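PDB 6LB7: calcium uptake protein 2, mitochondrial from Homo sapiens, which probably senses calcium through its EF-hand domains and helps to regulate calcium uptake into the mitochondrial matrix. Local coordinates for residues E209-F214 / G313-R318; L239-S244 / S287-D292. All blocks are in the same frame, centred on the assembly; numbering follows the deposited sequence.

Contact 1 (E209-F214 / G313-R318); sequences EWLLFF and GVLKNR
Arg318 reaches Trp210 because its chain is bent at chi2 and again at chi3, with CG anti to the carbonyl carbon; the turn about CG-CD is close to eclipsed (chi3 -26°). On the other side, the Trp210 side chain leaves with CG anti to its backbone N, which brings one face of the indole against the guanidinium. The contact joins what is probably the exiting helix of an EF-hand, helix 308-320, whose preceding loop has an EF-hand-like sequence, to the end of helix 204-211. The guanidinium lies flat on the indole in a cation-pi stack, its CZ 3.7 Å from the centroid of the Trp210 five-membered ring and the planes 21° apart. Further back, Arg318 CD makes a CH-pi contact over the six-membered ring. The other guanidinium face receives the edge of Phe214, through CE2. Arg318 NH1 also donates to Trp210 O (2.8 Å, 145° at the hydrogen), while Phe213 N binds the same oxygen from the opposite face of the carbonyl plane, and this carbonyl at the helix end is thus gripped twice. Glu191 of helix 173-196 ties the stack together, accepting from Trp210 NE1 and forming a salt bridge with Arg318 NH2. A leucine in place of Arg318 would probably leave Trp210 O without its second donor and Glu191 without its cationic mate, with the indole face less firmly covered. Beside this polar seam runs an apolar one. Leu211 CD1 meets Leu315 CD2 at 3.9 Å, and Val314 CG1 touches both Leu211 CG (4.0 Å) and Leu212 CD2 (3.9 Å). The same Val314 CG1 comes within 3.3 Å of Leu211 O.

Contact 2 (L239-S244 / S287-D292); sequences LDEFKS and SNNILD
Glu241 and Asn289 supply the one direct hydrogen bond between residues 239-244 and 287-292. Asn289 ND2 donates to Glu241 OE1 over 2.8 Å, almost straight at 172°. The acceptor lies in the amide plane of Asn289, but the donor comes from above the carboxylate, and the two flat groups stand nearly perpendicular (86°). Asn289 holds CG between its backbone N and carbonyl carbon, a torsion that turns the amide back toward the first turn of its own helix. There its OD1 accepts from Ser287 OG at 2.6 Å, in the carbonyl plane, which fixes the rotation of the amide and leaves ND2 directed at the glutamate. ND2 also bonds to Glu235 O, so a single amide joins helix start, glutamate and the loop before helix 239-249. A second polar link is made through water. One molecule donates to Glu241 O and accepts from Ser287 N, each 3.0 Å away, thereby bridging the two backbones. Ser287 occupies the N-cap position, yet its hydroxyl serves Asn289 and makes no capping bond. Van der Waals contact fills in around these bonds. Ser287 OG lies 3.6 Å from Glu241 CB, alongside the aliphatic part of the glutamate. Ile290 sends CD1 to within 3.3 Å of Glu241 O and 4.2 Å of Glu241 CB, and its side chain also rests on Phe207 of helix 204-211. With segment axes 10.5 Å apart at an angle of 53°, side chains and a bridging water make the contact. Since an EF-hand-like loop sequence follows helix 288-298, this is consistent with the entering helix of an EF-hand packed against helix 239-249.

How the contacts relate
Contacts 1 and 2 have centres about 16 Å apart and share one helical bundle. They touch directly where Trp210 meets Phe242 edge-to-face, with Trp210 CD2 3.6 Å from Phe242 CE2. Along the chain, contact 2 is nested within the loop closed by contact 1. Contact 2 holds helix 288-298 to helix 239-249, and contact 1 holds helix 308-320 to helix 204-211; helices 288-298 and 308-320 follow one another and probably flank an EF-hand loop. Phe298, at the end of helix 288-298, reaches Leu211 and Val314 of contact 1. The bound calcium belongs to a different EF-hand loop, where Asp109, Asp111, Asn113, Met115 and Glu120 form the site; none of these residues belongs to either contact.

Contact 1 (E209-F214 / G313-R318)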
# COMPACT_ATOMS: atom_id res chain seq x y z
N GLU B 209 29.46 -1.24 4.81
CA GLU B 209 29.57 0.22 4.92
C GLU B 209 28.49 0.92 4.13
O GLU B 209 27.91 1.91 4.60
CB GLU B 209 30.93 0.71 4.42
CG GLU B 209 32.11 0.36 5.27
CD GLU B 209 33.40 0.67 4.52
OE1 GLU B 209 34.43 0.04 4.82
OE2 GLU B 209 33.36 1.52 3.60
N TRP B 210 28.22 0.46 2.90
CA TRP B 210 27.08 1.00 2.16
C TRP B 210 25.79 0.82 2.94
O TRP B 210 24.99 1.76 3.10
CB TRP B 210 26.98 0.32 0.79
CG TRP B 210 25.71 0.66 0.07
CD1 TRP B 210 25.47 1.77 -0.71
CD2 TRP B 210 24.50 -0.12 0.04
NE1 TRP B 210 24.20 1.73 -1.21
CE2 TRP B 210 23.58 0.58 -0.77
CE3 TRP B 210 24.11 -1.33 0.62
CZ2 TRP B 210 22.28 0.11 -1.00
CZ3 TRP B 210 22.81 -1.80 0.39
CH2 TRP B 210 21.92 -1.08 -0.41
N LEU B 211 25.56 -0.39 3.46
CA LEU B 211 24.26 -0.69 4.06
C LEU B 211 24.00 0.16 5.30
O LEU B 211 22.86 0.57 5.55
CB LEU B 211 24.20 -2.19 4.41
CG LEU B 211 22.92 -2.78 5.02
CD1 LEU B 211 21.80 -2.71 4.05
CD2 LEU B 211 23.16 -4.24 5.42
N LEU B 212 25.04 0.45 6.07
CA LEU B 212 24.96 1.16 7.34
C LEU B 212 25.24 2.65 7.19
O LEU B 212 25.30 3.36 8.19
CB LEU B 212 25.95 0.55 8.35
CG LEU B 212 25.65 -0.89 8.78
CD1 LEU B 212 26.82 -1.49 9.55
CD2 LEU B 212 24.40 -0.89 9.63
N PHE B 213 25.40 3.13 5.96
CA PHE B 213 25.86 4.50 5.76
C PHE B 213 24.90 5.54 6.33
O PHE B 213 25.35 6.59 6.80
CB PHE B 213 26.08 4.74 4.27
CG PHE B 213 26.83 6.00 3.97
CD1 PHE B 213 28.16 6.13 4.30
CD2 PHE B 213 26.20 7.06 3.34
CE1 PHE B 213 28.85 7.28 4.02
CE2 PHE B 213 26.90 8.23 3.05
CZ PHE B 213 28.21 8.34 3.38
N PHE B 214 23.60 5.28 6.31
CA PHE B 214 22.61 6.22 6.84
C PHE B 214 22.08 5.80 8.21
O PHE B 214 21.02 6.28 8.64
CB PHE B 214 21.46 6.38 5.85
CG PHE B 214 21.87 7.08 4.58
CD1 PHE B 214 22.17 8.43 4.58
CD2 PHE B 214 21.98 6.37 3.39
CE1 PHE B 214 22.57 9.08 3.41
CE2 PHE B 214 22.37 7.00 2.22
CZ PHE B 214 22.67 8.36 2.23
N GLY B 313 14.89 -1.88 10.06
CA GLY B 313 15.18 -0.50 10.40
C GLY B 313 16.32 0.09 9.59
O GLY B 313 16.21 1.21 9.08
N VAL B 314 17.42 -0.66 9.46
CA VAL B 314 18.56 -0.18 8.67
C VAL B 314 18.17 -0.04 7.19
O VAL B 314 18.57 0.92 6.52
CB VAL B 314 19.77 -1.12 8.86
CG1 VAL B 314 20.89 -0.80 7.85
CG2 VAL B 314 20.30 -1.03 10.30
N LEU B 315 17.39 -0.99 6.67
CA LEU B 315 16.91 -0.90 5.31
C LEU B 315 16.08 0.36 5.11
O LEU B 315 16.20 1.04 4.08
CB LEU B 315 16.06 -2.13 4.96
CG LEU B 315 16.83 -3.44 4.76
CD1 LEU B 315 15.89 -4.51 4.26
CD2 LEU B 315 17.97 -3.22 3.79
N LYS B 316 15.23 0.68 6.09
CA LYS B 316 14.47 1.92 6.02
C LYS B 316 15.37 3.14 6.14
O LYS B 316 15.11 4.15 5.48
CB LYS B 316 13.37 1.92 7.07
CG LYS B 316 12.18 1.02 6.70
CD LYS B 316 11.06 1.08 7.74
CE LYS B 316 11.09 -0.13 8.68
NZ LYS B 316 10.91 0.22 10.13
N ASN B 317 16.45 3.08 6.93
CA ASN B 317 17.45 4.15 6.86
C ASN B 317 17.95 4.32 5.42
O ASN B 317 18.06 5.44 4.92
CB ASN B 317 18.64 3.88 7.79
CG ASN B 317 18.27 3.76 9.28
OD1 ASN B 317 18.93 3.04 10.03
ND2 ASN B 317 17.24 4.49 9.72
N ARG B 318 18.31 3.20 4.76
CA ARG B 318 18.83 3.28 3.39
C ARG B 318 17.84 3.98 2.47
O ARG B 318 18.17 4.95 1.80
CB ARG B 318 19.14 1.90 2.82
CG ARG B 318 20.49 1.24 3.17
CD ARG B 318 21.75 1.95 2.65
NE ARG B 318 21.58 2.76 1.46
CZ ARG B 318 22.52 3.56 0.94
NH1 ARG B 318 23.72 3.66 1.52
NH2 ARG B 318 22.26 4.27 -0.15

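Contact 2 (L239-S244 / S287-D292)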
# COMPACT_ATOMS: atom_id res chain seq x y z
N LEU B 239 28.95 -6.39 -8.95
CA LEU B 239 27.96 -5.35 -9.24
C LEU B 239 26.57 -5.95 -9.42
O LEU B 239 25.57 -5.43 -8.90
CB LEU B 239 28.39 -4.57 -10.48
CG LEU B 239 27.48 -3.43 -10.94
CD1 LEU B 239 27.35 -2.39 -9.84
CD2 LEU B 239 28.07 -2.81 -12.20
N ASP B 240 26.47 -7.05 -10.17
CA ASP B 240 25.16 -7.66 -10.39
C ASP B 240 24.54 -8.14 -9.09
O ASP B 240 23.33 -7.98 -8.88
CB ASP B 240 25.26 -8.83 -11.38
CG ASP B 240 25.34 -8.37 -12.83
OD1 ASP B 240 24.93 -7.22 -13.10
OD2 ASP B 240 25.81 -9.14 -13.70
N GLU B 241 25.33 -8.74 -8.20
CA GLU B 241 24.80 -9.15 -6.91
C GLU B 241 24.38 -7.93 -6.09
O GLU B 241 23.37 -7.97 -5.38
CB GLU B 241 25.84 -9.99 -6.15
CG GLU B 241 26.14 -11.33 -6.85
CD GLU B 241 27.34 -12.08 -6.27
OE1 GLU B 241 28.22 -11.45 -5.62
OE2 GLU B 241 27.42 -13.31 -6.49
N PHE B 242 25.15 -6.84 -6.18
CA PHE B 242 24.76 -5.63 -5.48
C PHE B 242 23.46 -5.08 -6.04
O PHE B 242 22.56 -4.70 -5.27
CB PHE B 242 25.89 -4.59 -5.58
CG PHE B 242 25.57 -3.28 -4.93
CD1 PHE B 242 25.37 -2.15 -5.70
CD2 PHE B 242 25.49 -3.18 -3.54
CE1 PHE B 242 25.10 -0.94 -5.11
CE2 PHE B 242 25.21 -1.96 -2.93
CZ PHE B 242 25.01 -0.84 -3.71
N LYS B 243 23.33 -5.05 -7.37
CA LYS B 243 22.10 -4.54 -7.98
C LYS B 243 20.89 -5.34 -7.53
O LYS B 243 19.82 -4.77 -7.29
CB LYS B 243 22.21 -4.57 -9.52
CG LYS B 243 23.13 -3.53 -10.11
CD LYS B 243 23.28 -3.69 -11.64
CE LYS B 243 24.08 -2.53 -12.20
NZ LYS B 243 24.25 -2.57 -13.68
N SER B 244 21.03 -6.66 -7.40
CA SER B 244 19.90 -7.49 -6.96
C SER B 244 19.46 -7.12 -5.56
O SER B 244 18.26 -7.07 -5.28
CB SER B 244 20.25 -8.98 -7.00
OG SER B 244 20.60 -9.33 -8.32
N SER B 287 22.31 -13.48 -3.52
CA SER B 287 23.51 -14.30 -3.50
C SER B 287 23.97 -14.61 -2.07
O SER B 287 23.72 -13.84 -1.13
CB SER B 287 24.64 -13.61 -4.25
OG SER B 287 24.93 -12.35 -3.65
N ASN B 288 24.72 -15.72 -1.95
CA ASN B 288 25.12 -16.25 -0.65
C ASN B 288 26.05 -15.31 0.10
O ASN B 288 25.97 -15.20 1.32
CB ASN B 288 25.81 -17.60 -0.83
CG ASN B 288 24.86 -18.68 -1.28
OD1 ASN B 288 23.73 -18.76 -0.81
ND2 ASN B 288 25.31 -19.53 -2.20
N ASN B 289 26.99 -14.67 -0.61
CA ASN B 289 27.86 -13.71 0.09
C ASN B 289 27.04 -12.59 0.74
O ASN B 289 27.38 -12.13 1.84
CB ASN B 289 28.94 -13.16 -0.86
CG ASN B 289 28.38 -12.65 -2.21
OD1 ASN B 289 27.17 -12.48 -2.39
ND2 ASN B 289 29.29 -12.40 -3.16
N ILE B 290 25.95 -12.16 0.09
CA ILE B 290 25.13 -11.09 0.66
C ILE B 290 24.25 -11.63 1.78
O ILE B 290 24.15 -11.02 2.85
CB ILE B 290 24.30 -10.40 -0.44
CG1 ILE B 290 25.18 -9.41 -1.22
CG2 ILE B 290 23.14 -9.59 0.19
CD1 ILE B 290 24.50 -8.80 -2.40
N LEU B 291 23.60 -12.79 1.57
CA LEU B 291 22.85 -13.42 2.65
C LEU B 291 23.74 -13.62 3.87
O LEU B 291 23.33 -13.34 5.00
CB LEU B 291 22.29 -14.77 2.21
CG LEU B 291 21.21 -14.81 1.14
CD1 LEU B 291 20.97 -16.24 0.69
CD2 LEU B 291 19.92 -14.19 1.64
N ASP B 292 24.96 -14.11 3.65
CA ASP B 292 25.87 -14.34 4.76
C ASP B 292 26.22 -13.04 5.47
O ASP B 292 26.31 -13.00 6.70
CB ASP B 292 27.14 -15.02 4.26
CG ASP B 292 28.13 -15.31 5.38
OD1 ASP B 292 29.21 -14.69 5.40
OD2 ASP B 292 27.81 -16.14 6.25
O HOH W 1 22.45 -10.73 -4.81